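Local coordinates for Two-component system response regulator (Bacteroides fragilis, PDB 2QR3), which probably regulates transcription as a sigma-54-type response regulator, this N-terminal receiver domain being the part expected to take up the phosphoryl group, at residues D10-K13 and G14-T17. Residues are numbered along the deposited sequence; the frame is centred on the assembly and turned at random.
Sequences DDNK and GVLT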
# COMPACT_ATOMS: atom_id res chain seq x y z
N ASP A 10 -4.13 -5.91 2.74
CA ASP A 10 -5.57 -5.61 2.89
C ASP A 10 -6.26 -6.80 3.56
O ASP A 10 -5.87 -7.96 3.33
CB ASP A 10 -6.18 -5.33 1.51
CG ASP A 10 -7.49 -4.50 1.59
OD1 ASP A 10 -8.51 -5.02 2.11
OD2 ASP A 10 -7.50 -3.32 1.14
N ASP A 11 -7.25 -6.49 4.39
CA ASP A 11 -8.06 -7.49 5.11
C ASP A 11 -9.04 -8.19 4.18
O ASP A 11 -9.53 -9.28 4.50
CB ASP A 11 -8.88 -6.79 6.20
CG ASP A 11 -8.08 -6.49 7.46
OD1 ASP A 11 -6.99 -7.09 7.63
OD2 ASP A 11 -8.57 -5.68 8.28
N ASN A 12 -9.33 -7.55 3.04
CA ASN A 12 -10.39 -7.99 2.13
C ASN A 12 -9.77 -8.78 1.00
O ASN A 12 -9.04 -8.24 0.16
CB ASN A 12 -11.20 -6.78 1.63
CG ASN A 12 -12.34 -7.17 0.69
OD1 ASN A 12 -12.31 -8.23 0.05
ND2 ASN A 12 -13.35 -6.31 0.58
N LYS A 13 -10.00 -10.10 1.00
CA LYS A 13 -9.34 -10.97 0.02
C LYS A 13 -9.75 -10.62 -1.39
O LYS A 13 -8.96 -10.78 -2.33
CB LYS A 13 -9.55 -12.46 0.34
CG LYS A 13 -8.60 -12.97 1.47
CD LYS A 13 -9.05 -12.55 2.86
CE LYS A 13 -7.91 -12.54 3.85
NZ LYS A 13 -8.44 -12.03 5.16
N GLY A 14 -10.96 -10.09 -1.56
CA GLY A 14 -11.45 -9.72 -2.90
C GLY A 14 -10.70 -8.53 -3.45
O GLY A 14 -10.46 -8.43 -4.65
N VAL A 15 -10.32 -7.63 -2.55
CA VAL A 15 -9.55 -6.43 -2.97
C VAL A 15 -8.19 -6.92 -3.45
O VAL A 15 -7.71 -6.53 -4.53
CB VAL A 15 -9.44 -5.41 -1.81
CG1 VAL A 15 -8.36 -4.34 -2.08
CG2 VAL A 15 -10.80 -4.75 -1.56
N LEU A 16 -7.60 -7.85 -2.69
CA LEU A 16 -6.32 -8.45 -3.10
C LEU A 16 -6.41 -9.14 -4.46
O LEU A 16 -5.56 -8.94 -5.33
CB LEU A 16 -5.85 -9.45 -2.04
CG LEU A 16 -5.57 -8.84 -0.67
CD1 LEU A 16 -5.12 -9.95 0.26
CD2 LEU A 16 -4.50 -7.72 -0.82
N THR A 17 -7.45 -9.94 -4.66
CA THR A 17 -7.69 -10.56 -5.97
C THR A 17 -7.76 -9.51 -7.08
O THR A 17 -7.10 -9.65 -8.11
CB THR A 17 -8.99 -11.43 -5.92
OG1 THR A 17 -8.81 -12.49 -4.97
CG2 THR A 17 -9.33 -12.05 -7.28
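Asn12 OD1 reaches forward to the N-H groups of Gly14 and Val15, an N-cap at the start of helix 13-23, the first helix of a CheY-like receiver domain. With CG anti to the backbone N (chi1 -179°), OD1 folds toward the helix and accepts from Gly14 N at 2.8 Å and, weakly, from Val15 N. The main-chain O of Asn12 takes a straighter bond from Leu16 N, at 3.2 Å. The tight part of the contact is the inner side, around Asp10. There Val15 CG1 rests 3.5 Å from Asp10 OD2, the two side chains crossing at about a right angle, and Leu16, buried like Asp10, sets CD2 3.7 Å from Asp10 CB. The Asp10 carboxylate is gripped at both oxygens: OD1 closes an Asx turn by accepting from Asn12 N on its anti lone pair, and OD2 forms a salt bridge with Lys109. Its OD1 also lies close to Asp54, the predicted phosphorylation site, consistent with the acidic pocket of receiver domains. The outer side is looser and faces solvent. At this rim Val15 CG2 lies 3.6 Å from Asn12 CG, and the exposed Lys13 chain bends at chi2 and carries NZ back to Asp11 O. The first turn is closed by Lys13 O, which accepts from both Thr17 N at 2.9 Å and, from above the carbonyl plane, Thr17 OG1 at 3.1 Å.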